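Local structure of aminotransferase (Paracoccus denitrificans, 4GRX) at residues Asn120-Tyr125 with Arg318-Val323; Leu140-Ala145 with Glu327-Gly332; Pro366-Gly371 with Phe389-Glu394; Lys373-Arg378 with Glu448-Leu453. The protein probably catalyses the pyridoxal-phosphate-dependent transfer of amino groups from omega-amine donors to keto acceptors, as a class III aminotransferase. All coordinates share one frame; numbering follows the deposited sequence.

Contact 1 of 4, residues Asn120-Tyr125 with Arg318-Val323; sequences NGRVFY and RVEAAV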
# COMPACT_ATOMS: atom_id res chain seq x y z
N ASN A 120 3.03 -25.77 7.73
CA ASN A 120 3.64 -25.29 6.50
C ASN A 120 2.70 -24.26 5.89
O ASN A 120 1.57 -24.09 6.38
CB ASN A 120 3.89 -26.44 5.53
CG ASN A 120 2.62 -27.14 5.12
OD1 ASN A 120 1.85 -26.63 4.31
ND2 ASN A 120 2.38 -28.31 5.70
N GLY A 121 3.14 -23.58 4.84
CA GLY A 121 2.30 -22.57 4.22
C GLY A 121 2.99 -21.74 3.17
O GLY A 121 4.08 -22.07 2.73
N ARG A 122 2.34 -20.66 2.76
CA ARG A 122 2.90 -19.74 1.77
C ARG A 122 2.68 -18.28 2.18
O ARG A 122 1.76 -17.95 2.94
CB ARG A 122 2.36 -20.02 0.35
CG ARG A 122 2.82 -21.34 -0.26
CD ARG A 122 2.67 -21.35 -1.78
NE ARG A 122 2.80 -22.69 -2.35
CZ ARG A 122 3.95 -23.24 -2.75
NH1 ARG A 122 5.08 -22.57 -2.63
NH2 ARG A 122 3.97 -24.47 -3.26
N VAL A 123 3.54 -17.41 1.66
CA VAL A 123 3.60 -16.01 2.06
C VAL A 123 3.57 -15.11 0.81
O VAL A 123 4.36 -15.30 -0.13
CB VAL A 123 4.90 -15.74 2.89
CG1 VAL A 123 4.88 -14.36 3.53
CG2 VAL A 123 5.10 -16.81 3.96
N PHE A 124 2.66 -14.15 0.81
CA PHE A 124 2.64 -13.08 -0.19
C PHE A 124 2.85 -11.71 0.48
O PHE A 124 2.36 -11.47 1.59
CB PHE A 124 1.34 -13.12 -1.00
CG PHE A 124 1.35 -12.22 -2.21
CD1 PHE A 124 2.00 -12.62 -3.39
CD2 PHE A 124 0.71 -10.97 -2.19
CE1 PHE A 124 2.01 -11.80 -4.51
CE2 PHE A 124 0.72 -10.15 -3.31
CZ PHE A 124 1.37 -10.56 -4.47
N TYR A 125 3.57 -10.80 -0.18
CA TYR A 125 3.94 -9.53 0.47
C TYR A 125 3.20 -8.29 -0.04
O TYR A 125 2.78 -8.22 -1.20
CB TYR A 125 5.46 -9.31 0.44
CG TYR A 125 6.24 -10.32 1.25
CD1 TYR A 125 6.34 -10.22 2.63
CD2 TYR A 125 6.89 -11.39 0.62
CE1 TYR A 125 7.05 -11.15 3.37
CE2 TYR A 125 7.60 -12.32 1.36
CZ TYR A 125 7.68 -12.20 2.73
OH TYR A 125 8.39 -13.12 3.47
N ARG A 318 -4.73 -25.06 -2.00
CA ARG A 318 -5.82 -24.67 -2.89
C ARG A 318 -5.49 -23.48 -3.80
O ARG A 318 -5.76 -23.53 -5.02
CB ARG A 318 -7.11 -24.45 -2.10
CG ARG A 318 -7.81 -25.75 -1.74
CD ARG A 318 -8.79 -25.58 -0.59
NE ARG A 318 -9.96 -24.79 -0.97
CZ ARG A 318 -10.72 -24.11 -0.11
NH1 ARG A 318 -10.42 -24.12 1.19
NH2 ARG A 318 -11.76 -23.42 -0.54
N VAL A 319 -4.87 -22.44 -3.23
CA VAL A 319 -4.43 -21.26 -4.00
C VAL A 319 -3.38 -21.67 -5.03
O VAL A 319 -3.50 -21.34 -6.21
CB VAL A 319 -3.88 -20.13 -3.10
CG1 VAL A 319 -3.22 -19.05 -3.92
CG2 VAL A 319 -4.99 -19.54 -2.25
N GLU A 320 -2.37 -22.41 -4.57
CA GLU A 320 -1.30 -22.91 -5.44
C GLU A 320 -1.85 -23.67 -6.64
O GLU A 320 -1.49 -23.36 -7.78
CB GLU A 320 -0.34 -23.79 -4.64
CG GLU A 320 0.63 -24.58 -5.50
CD GLU A 320 1.00 -25.91 -4.89
OE1 GLU A 320 1.71 -25.91 -3.85
OE2 GLU A 320 0.57 -26.96 -5.44
N ALA A 321 -2.72 -24.66 -6.39
CA ALA A 321 -3.35 -25.42 -7.47
C ALA A 321 -4.12 -24.51 -8.43
O ALA A 321 -3.99 -24.62 -9.65
CB ALA A 321 -4.27 -26.49 -6.91
N ALA A 322 -4.92 -23.60 -7.85
CA ALA A 322 -5.75 -22.67 -8.63
C ALA A 322 -4.92 -21.82 -9.58
O ALA A 322 -5.33 -21.60 -10.73
CB ALA A 322 -6.55 -21.79 -7.69
N VAL A 323 -3.76 -21.37 -9.10
CA VAL A 323 -2.79 -20.59 -9.87
C VAL A 323 -2.31 -21.36 -11.09
O VAL A 323 -2.44 -20.87 -12.21
CB VAL A 323 -1.57 -20.17 -9.00
CG1 VAL A 323 -0.44 -19.61 -9.85
CG2 VAL A 323 -1.98 -19.13 -7.97
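Strand residue Arg122 and helix residue Glu320 mark the nearest backbone approach, with their CA atoms 8.9 Å apart, so the side chains must bridge the gap. One salt bridge does this. Arg122 NH2 gives a nearly straight hydrogen bond to Glu320 OE1, 2.7 Å long with an N-H...O angle of 168°. The arginine runs extended from CG to NE, which carries the guanidinium out to the helix. The glutamate starts with CG opposite its backbone N and then bends at the second torsion. OE1 meets the edge of the guanidinium, close to its plane. The two flat groups are nonetheless turned 67° apart. NH2 approaches OE1 from the anti side, 32° out of the carboxylate plane. A single N-H therefore makes the link, not a flat two-bond pairing. The other end of the guanidinium is held from another chain: Arg122 NH1 bonds the carbonyls of Glu24 and Ser27 of the second subunit, and Glu24 is the arginine's strongest polar partner. The contact lies at the surface, where helix 313-324 flanks strand 122-126. Strand 122-126 is an outermost strand, within the chain, of the seven-stranded mixed sheet, consistent with the large domain of fold-type I PLP enzymes.

Contact 2 of 4, residues Leu140-Ala145 with Glu327-Gly332; sequences LWFLHA and EEFPHG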
# COMPACT_ATOMS: atom_id res chain seq x y z
N LEU A 140 -9.37 -14.66 -2.10
CA LEU A 140 -10.62 -15.39 -1.90
C LEU A 140 -11.49 -15.41 -3.17
O LEU A 140 -11.94 -16.48 -3.60
CB LEU A 140 -11.38 -14.86 -0.68
CG LEU A 140 -10.66 -15.01 0.67
CD1 LEU A 140 -11.44 -14.36 1.78
CD2 LEU A 140 -10.39 -16.47 1.02
N TRP A 141 -11.70 -14.25 -3.81
CA TRP A 141 -12.47 -14.21 -5.05
C TRP A 141 -11.92 -15.08 -6.13
O TRP A 141 -12.63 -15.88 -6.72
CB TRP A 141 -12.60 -12.79 -5.57
CG TRP A 141 -13.38 -11.91 -4.66
CD1 TRP A 141 -14.27 -12.29 -3.68
CD2 TRP A 141 -13.37 -10.44 -4.63
NE1 TRP A 141 -14.79 -11.20 -3.05
CE2 TRP A 141 -14.30 -10.06 -3.59
CE3 TRP A 141 -12.71 -9.45 -5.35
CZ2 TRP A 141 -14.55 -8.73 -3.28
CZ3 TRP A 141 -12.97 -8.12 -5.05
CH2 TRP A 141 -13.86 -7.76 -4.03
N PHE A 142 -10.63 -14.92 -6.42
CA PHE A 142 -9.87 -15.79 -7.33
C PHE A 142 -10.12 -17.26 -7.00
O PHE A 142 -10.49 -18.05 -7.88
CB PHE A 142 -8.38 -15.43 -7.20
CG PHE A 142 -7.45 -16.33 -7.97
CD1 PHE A 142 -6.58 -17.20 -7.29
CD2 PHE A 142 -7.40 -16.29 -9.36
CE1 PHE A 142 -5.72 -18.02 -7.98
CE2 PHE A 142 -6.54 -17.12 -10.06
CZ PHE A 142 -5.70 -17.99 -9.37
N LEU A 143 -9.96 -17.63 -5.73
CA LEU A 143 -10.02 -19.01 -5.31
C LEU A 143 -11.40 -19.66 -5.51
O LEU A 143 -11.51 -20.69 -6.17
CB LEU A 143 -9.51 -19.16 -3.88
CG LEU A 143 -9.46 -20.59 -3.34
CD1 LEU A 143 -8.55 -21.48 -4.19
CD2 LEU A 143 -9.03 -20.60 -1.89
N HIS A 144 -12.45 -19.07 -4.95
CA HIS A 144 -13.80 -19.63 -5.10
C HIS A 144 -14.28 -19.66 -6.53
O HIS A 144 -14.92 -20.63 -6.97
CB HIS A 144 -14.81 -18.94 -4.18
CG HIS A 144 -14.36 -18.88 -2.73
ND1 HIS A 144 -14.07 -19.99 -2.02
CD2 HIS A 144 -14.15 -17.80 -1.88
CE1 HIS A 144 -13.70 -19.64 -0.77
NE2 HIS A 144 -13.74 -18.30 -0.69
N ALA A 145 -13.95 -18.62 -7.30
CA ALA A 145 -14.28 -18.62 -8.74
C ALA A 145 -13.62 -19.81 -9.46
O ALA A 145 -14.26 -20.52 -10.22
CB ALA A 145 -13.92 -17.30 -9.40
N GLU A 327 -1.80 -20.17 -14.77
CA GLU A 327 -0.36 -19.96 -15.06
C GLU A 327 0.32 -18.69 -14.53
O GLU A 327 1.52 -18.51 -14.74
CB GLU A 327 -0.03 -20.17 -16.54
CG GLU A 327 0.03 -21.64 -16.93
CD GLU A 327 0.43 -21.84 -18.37
OE1 GLU A 327 0.89 -20.87 -19.00
OE2 GLU A 327 0.28 -22.97 -18.86
N GLU A 328 -0.44 -17.83 -13.84
CA GLU A 328 0.11 -16.62 -13.22
C GLU A 328 -0.84 -16.07 -12.15
O GLU A 328 -2.06 -16.06 -12.35
CB GLU A 328 0.42 -15.56 -14.30
CG GLU A 328 1.15 -14.31 -13.78
CD GLU A 328 1.87 -13.51 -14.87
OE1 GLU A 328 2.34 -14.11 -15.86
OE2 GLU A 328 1.99 -12.27 -14.72
N PHE A 329 -0.29 -15.63 -11.02
CA PHE A 329 -1.07 -14.84 -10.06
C PHE A 329 -0.91 -13.35 -10.43
O PHE A 329 0.06 -12.71 -10.00
CB PHE A 329 -0.61 -15.11 -8.62
CG PHE A 329 -1.42 -14.40 -7.56
CD1 PHE A 329 -2.76 -14.72 -7.35
CD2 PHE A 329 -0.83 -13.44 -6.74
CE1 PHE A 329 -3.50 -14.07 -6.36
CE2 PHE A 329 -1.57 -12.80 -5.75
CZ PHE A 329 -2.90 -13.11 -5.56
N PRO A 330 -1.84 -12.81 -11.24
CA PRO A 330 -1.70 -11.46 -11.80
C PRO A 330 -1.92 -10.37 -10.74
O PRO A 330 -2.78 -9.50 -10.90
CB PRO A 330 -2.77 -11.41 -12.89
CG PRO A 330 -3.43 -12.76 -12.91
CD PRO A 330 -3.15 -13.39 -11.58
N HIS A 331 -1.13 -10.42 -9.68
CA HIS A 331 -1.28 -9.53 -8.56
C HIS A 331 0.06 -9.28 -7.93
O HIS A 331 0.93 -10.16 -7.95
CB HIS A 331 -2.25 -10.16 -7.57
CG HIS A 331 -2.54 -9.28 -6.38
ND1 HIS A 331 -3.54 -8.39 -6.37
CD2 HIS A 331 -1.92 -9.18 -5.14
CE1 HIS A 331 -3.56 -7.74 -5.19
NE2 HIS A 331 -2.57 -8.23 -4.44
N GLY A 332 0.25 -8.08 -7.37
CA GLY A 332 1.51 -7.70 -6.72
C GLY A 332 1.85 -6.21 -6.76
O GLY A 332 1.48 -5.50 -7.71
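Phe142 and Phe329 both hold CG opposite the backbone N, with chi1 174° and -176°, and these torsions swing the two rings toward each other. The result is a T-shaped, edge-to-face aromatic pair in a buried place. It joins helix 129-146 to the loop that follows helix 313-324. Phe329 presents its edge and Phe142 its face. The planes stand at 72° and the ring centroids are 6.0 Å apart. The backbones stay well separated, with 9.3 Å between Phe142 CA and Phe329 CA, so the rings alone span the gap. Phe142 CB points at the loop. Phe329 leaves its backbone at a tangent, and only its ring reaches the helix. Pro330, just after the ring, is the centre of an inverse gamma turn, closed by the bond from His331 N to Phe329 O. Around the pair, Ala322 and Val323 of helix 313-324 pack on Phe142, and Phe124 makes a further edge-to-face pair with Phe329. The loop also lies at the dimer interface: Phe329 packs on Tyr29 of the second subunit, and Pro330 on its Tyr177. Across the aromatic pair, the nearest approach is Phe142 CE1 to Phe329 CD1, at 4.5 Å.

Contact 3 of 4, residues Pro366-Gly371 with Phe389-Glu394; sequences PRFEAG and FMWALE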
# COMPACT_ATOMS: atom_id res chain seq x y z
N PRO A 366 0.46 -7.51 34.54
CA PRO A 366 -0.24 -7.41 35.83
C PRO A 366 -0.24 -5.99 36.39
O PRO A 366 -1.30 -5.49 36.76
CB PRO A 366 0.58 -8.33 36.74
CG PRO A 366 1.08 -9.37 35.80
CD PRO A 366 1.44 -8.62 34.56
N ARG A 367 0.93 -5.36 36.44
CA ARG A 367 1.06 -3.99 36.93
C ARG A 367 0.27 -2.95 36.10
O ARG A 367 -0.34 -2.03 36.66
CB ARG A 367 2.53 -3.60 36.96
CG ARG A 367 2.76 -2.19 37.45
CD ARG A 367 4.20 -1.76 37.20
NE ARG A 367 4.52 -0.51 37.87
CZ ARG A 367 5.01 -0.45 39.10
NH1 ARG A 367 5.23 -1.56 39.77
NH2 ARG A 367 5.28 0.73 39.65
N PHE A 368 0.31 -3.12 34.77
CA PHE A 368 -0.42 -2.29 33.81
C PHE A 368 -1.91 -2.38 34.11
O PHE A 368 -2.60 -1.36 34.18
CB PHE A 368 -0.17 -2.81 32.40
CG PHE A 368 -0.35 -1.78 31.30
CD1 PHE A 368 -1.34 -0.80 31.37
CD2 PHE A 368 0.45 -1.84 30.15
CE1 PHE A 368 -1.50 0.13 30.35
CE2 PHE A 368 0.29 -0.93 29.12
CZ PHE A 368 -0.69 0.05 29.22
N GLU A 369 -2.39 -3.60 34.29
CA GLU A 369 -3.79 -3.85 34.66
C GLU A 369 -4.18 -3.27 36.02
O GLU A 369 -5.32 -2.82 36.20
CB GLU A 369 -4.08 -5.35 34.64
CG GLU A 369 -5.55 -5.68 34.79
CD GLU A 369 -5.85 -7.14 34.58
OE1 GLU A 369 -4.98 -7.88 34.09
OE2 GLU A 369 -6.98 -7.55 34.92
N ALA A 370 -3.24 -3.28 36.96
CA ALA A 370 -3.46 -2.69 38.28
C ALA A 370 -3.65 -1.17 38.20
O ALA A 370 -4.51 -0.61 38.87
CB ALA A 370 -2.34 -3.06 39.22
N GLY A 371 -2.85 -0.51 37.35
CA GLY A 371 -2.94 0.93 37.14
C GLY A 371 -4.30 1.37 36.60
O GLY A 371 -4.90 2.32 37.10
N PHE A 389 -0.00 -5.61 26.60
CA PHE A 389 0.31 -4.18 26.49
C PHE A 389 -0.64 -3.45 25.54
O PHE A 389 -0.21 -2.61 24.74
CB PHE A 389 1.75 -3.98 26.03
CG PHE A 389 2.74 -3.80 27.14
CD1 PHE A 389 2.55 -4.42 28.38
CD2 PHE A 389 3.88 -3.02 26.95
CE1 PHE A 389 3.47 -4.26 29.40
CE2 PHE A 389 4.81 -2.86 27.96
CZ PHE A 389 4.61 -3.49 29.19
N MET A 390 -1.93 -3.77 25.62
CA MET A 390 -2.95 -3.02 24.90
C MET A 390 -4.19 -2.86 25.76
O MET A 390 -4.77 -3.84 26.24
CB MET A 390 -3.23 -3.65 23.53
CG MET A 390 -3.87 -5.02 23.54
SD MET A 390 -4.00 -5.74 21.90
CE MET A 390 -5.07 -4.59 21.02
N TRP A 391 -4.57 -1.61 25.99
CA TRP A 391 -5.57 -1.28 27.01
C TRP A 391 -6.37 -0.06 26.67
O TRP A 391 -5.91 0.81 25.89
CB TRP A 391 -4.88 -1.05 28.35
CG TRP A 391 -4.19 -2.28 28.88
CD1 TRP A 391 -2.86 -2.64 28.70
CD2 TRP A 391 -4.78 -3.37 29.68
NE1 TRP A 391 -2.59 -3.84 29.31
CE2 TRP A 391 -3.70 -4.33 29.91
CE3 TRP A 391 -6.04 -3.64 30.20
CZ2 TRP A 391 -3.90 -5.50 30.64
CZ3 TRP A 391 -6.23 -4.82 30.93
CH2 TRP A 391 -5.19 -5.73 31.15
N ALA A 392 -7.57 0.01 27.23
CA ALA A 392 -8.42 1.19 27.08
C ALA A 392 -9.33 1.48 28.29
O ALA A 392 -9.81 0.57 28.96
CB ALA A 392 -9.24 1.12 25.81
N LEU A 393 -9.51 2.78 28.54
CA LEU A 393 -10.48 3.29 29.48
C LEU A 393 -11.65 3.92 28.71
O LEU A 393 -11.45 4.67 27.76
CB LEU A 393 -9.81 4.34 30.36
CG LEU A 393 -8.67 3.82 31.24
CD1 LEU A 393 -7.58 4.87 31.41
CD2 LEU A 393 -9.21 3.33 32.58
N GLU A 394 -12.88 3.60 29.10
CA GLU A 394 -14.05 4.18 28.44
C GLU A 394 -14.62 5.36 29.23
O GLU A 394 -15.05 5.20 30.36
CB GLU A 394 -15.12 3.13 28.26
CG GLU A 394 -16.33 3.66 27.53
CD GLU A 394 -16.25 3.49 26.03
OE1 GLU A 394 -15.33 2.79 25.52
OE2 GLU A 394 -17.13 4.05 25.35
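Phe368 lies against Trp391 with one face and against Phe389 with its edge. Trp391 CD1 sits over the centre of the Phe368 ring, 3.3 Å above its plane. The Phe368 ring and the five-membered ring of the indole are tilted 34° apart, an oblique pairing. The two side chains run past one another from opposite ends. Phe368 CE1 comes to 3.5 Å from Trp391 CD1. On the rim of Phe368, CD2 lies 3.8 Å from CD1 of Phe389. This pair is edge-to-face: Phe368 gives the edge, Phe389 the face, and the planes stand at 72°. Glu369 lies next to the six-membered part of the indole. Its CB, CG and carboxylate all lie against Trp391 CH2, with Glu369 OE1 closest at 3.6 Å and the carboxylate plane turned 41° from the ring.

The three rings form an aromatic cluster between helix 357-375 and strand 390-395, the middle strand of an antiparallel three-stranded sheet. This is helix-on-sheet packing, consistent with the small C-terminal domain of fold-type I aminotransferases.

Trp391 NE1 bonds the carbonyl of Gly388, which fixes the turn of the indole. One shell further out, Met446 and Met449 of helix 443-463 pack on Phe368. Val361 and Leu364, from earlier in helix 357-375, pack on Phe389, and Arg276 bonds the Phe389 carbonyl.

Contact 4 of 4, residues Lys373-Arg378 with Glu448-Leu453; sequences KRIADR and EMFEKL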
# COMPACT_ATOMS: atom_id res chain seq x y z
N LYS A 373 -7.24 -0.36 36.60
CA LYS A 373 -8.26 -0.67 37.63
C LYS A 373 -8.33 0.42 38.69
O LYS A 373 -9.42 0.79 39.12
CB LYS A 373 -7.98 -2.02 38.29
CG LYS A 373 -9.13 -2.53 39.15
CD LYS A 373 -8.59 -3.36 40.31
CE LYS A 373 -9.68 -4.27 40.87
NZ LYS A 373 -9.13 -5.26 41.84
N ARG A 374 -7.17 0.93 39.10
CA ARG A 374 -7.10 2.07 40.01
C ARG A 374 -7.70 3.31 39.33
O ARG A 374 -8.52 4.01 39.95
CB ARG A 374 -5.65 2.32 40.49
CG ARG A 374 -5.48 3.34 41.61
CD ARG A 374 -4.07 3.37 42.20
NE ARG A 374 -3.01 3.70 41.23
CZ ARG A 374 -2.20 2.81 40.63
NH1 ARG A 374 -2.29 1.51 40.88
NH2 ARG A 374 -1.28 3.23 39.75
N ILE A 375 -7.32 3.56 38.07
CA ILE A 375 -7.78 4.74 37.34
C ILE A 375 -9.27 4.72 37.02
O ILE A 375 -9.93 5.75 37.05
CB ILE A 375 -6.91 5.01 36.08
CG1 ILE A 375 -5.50 5.43 36.51
CG2 ILE A 375 -7.47 6.16 35.26
CD1 ILE A 375 -4.48 5.44 35.40
N ALA A 376 -9.81 3.53 36.76
CA ALA A 376 -11.22 3.35 36.41
C ALA A 376 -12.18 3.60 37.58
O ALA A 376 -13.40 3.54 37.41
CB ALA A 376 -11.44 1.96 35.85
N ASP A 377 -11.63 3.86 38.76
CA ASP A 377 -12.44 3.99 39.98
C ASP A 377 -13.43 5.16 39.97
O ASP A 377 -14.50 5.07 40.56
CB ASP A 377 -11.53 4.11 41.21
CG ASP A 377 -12.23 3.70 42.48
OD1 ASP A 377 -13.20 2.91 42.41
OD2 ASP A 377 -11.81 4.17 43.56
N ARG A 378 -13.05 6.24 39.30
CA ARG A 378 -13.83 7.48 39.27
C ARG A 378 -15.19 7.41 38.55
O ARG A 378 -15.47 6.45 37.82
CB ARG A 378 -12.97 8.58 38.68
CG ARG A 378 -12.35 8.21 37.35
CD ARG A 378 -11.46 9.33 36.89
NE ARG A 378 -10.08 9.06 37.25
CZ ARG A 378 -9.17 10.01 37.44
NH1 ARG A 378 -9.52 11.28 37.34
NH2 ARG A 378 -7.93 9.67 37.74
N GLU A 448 5.19 6.86 34.86
CA GLU A 448 5.16 8.19 34.25
C GLU A 448 3.88 8.38 33.45
O GLU A 448 3.18 9.38 33.60
CB GLU A 448 6.37 8.43 33.34
CG GLU A 448 6.50 9.90 32.94
CD GLU A 448 7.53 10.13 31.87
OE1 GLU A 448 8.37 9.25 31.64
OE2 GLU A 448 7.49 11.22 31.26
N MET A 449 3.59 7.39 32.60
CA MET A 449 2.39 7.35 31.76
C MET A 449 1.09 7.45 32.57
O MET A 449 0.21 8.21 32.19
CB MET A 449 2.40 6.07 30.94
CG MET A 449 1.13 5.77 30.16
SD MET A 449 1.18 4.10 29.50
CE MET A 449 0.95 3.14 30.99
N PHE A 450 0.99 6.68 33.66
CA PHE A 450 -0.21 6.72 34.50
C PHE A 450 -0.41 8.07 35.16
O PHE A 450 -1.45 8.69 35.00
CB PHE A 450 -0.15 5.65 35.58
CG PHE A 450 -0.38 4.27 35.07
CD1 PHE A 450 -1.32 4.03 34.07
CD2 PHE A 450 0.31 3.20 35.60
CE1 PHE A 450 -1.54 2.76 33.60
CE2 PHE A 450 0.10 1.92 35.14
CZ PHE A 450 -0.83 1.70 34.13
N GLU A 451 0.60 8.51 35.92
CA GLU A 451 0.58 9.83 36.56
C GLU A 451 0.17 10.94 35.57
O GLU A 451 -0.70 11.76 35.87
CB GLU A 451 1.95 10.09 37.20
CG GLU A 451 2.24 11.52 37.62
CD GLU A 451 3.55 11.64 38.38
OE1 GLU A 451 4.46 10.81 38.16
OE2 GLU A 451 3.66 12.56 39.22
N LYS A 452 0.75 10.94 34.37
CA LYS A 452 0.39 11.93 33.35
C LYS A 452 -1.08 11.80 32.88
O LYS A 452 -1.80 12.81 32.81
CB LYS A 452 1.38 11.92 32.18
CG LYS A 452 2.72 12.53 32.56
CD LYS A 452 3.76 12.40 31.47
CE LYS A 452 4.98 13.23 31.81
NZ LYS A 452 5.88 13.32 30.63
N LEU A 453 -1.50 10.57 32.60
CA LEU A 453 -2.87 10.28 32.20
C LEU A 453 -3.89 10.74 33.24
O LEU A 453 -4.91 11.32 32.89
CB LEU A 453 -3.06 8.79 31.91
CG LEU A 453 -4.43 8.35 31.36
CD1 LEU A 453 -4.90 9.23 30.21
CD2 LEU A 453 -4.39 6.89 30.93
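The Ile375 and Phe450 side chains meet at a slant, through the CD1 of each, 3.7 Å apart. Ile375 keeps CG1 beside its backbone N and opposite the carbonyl carbon, chi1 -68°, and from there CD1 reaches the phenyl ring. The methyl comes in obliquely, neither flat over the face nor squarely at the edge. The ring sits opposite its own carbonyl carbon too, which turns it to the other helix. Arg374 approaches the same ring more loosely. Its NH2 is 4.4 Å from Phe450 CD2, again at an oblique angle. Arg374 itself is exposed. Within the second helix, Met449 CE lies 3.6 Å above one face of Phe450, toward the rim.

Helix 357-375 ends here in a type I turn from Ile375 to Arg378. Arg378 folds back, and its NE makes a weak bond of 3.3 Å to Ile375 O. The rest of its guanidinium is tied to helix 443-463 by salt bridges to Asp458 and Glu454.

The contact is therefore an apolar meeting of two helices with Arg374 beside it and the Arg378 salt bridges further along. Ile375 also packs on Leu457 of helix 443-463, and Phe450 CZ lies against Phe368 O and Gly371 CA of helix 357-375. Toward the sheet, Leu453 packs on Ile433 and Leu435 of strand 432-435, while Ala376 packs on Ile381 of strand 381-387.

In the fold
The four contacts form two groups on opposite sides of the chain's centre. Contacts 1 and 2 have centres about 10 Å apart and touch, with Phe124 lying against His331 and Ala322 against Phe142. Both also border the second subunit. Contacts 3 and 4 have centres about 9 Å apart and share helix 357-375. No other chain of the assembly touches them. Between the groups, the nearest atoms are about 22 Å apart or more. Contact 1 alone is a surface contact, and its chemistry is ionic. Contacts 2, 3 and 4 are buried and mainly apolar: an aromatic pair, an aromatic cluster and an aliphatic-aromatic seam with an arginine beside it.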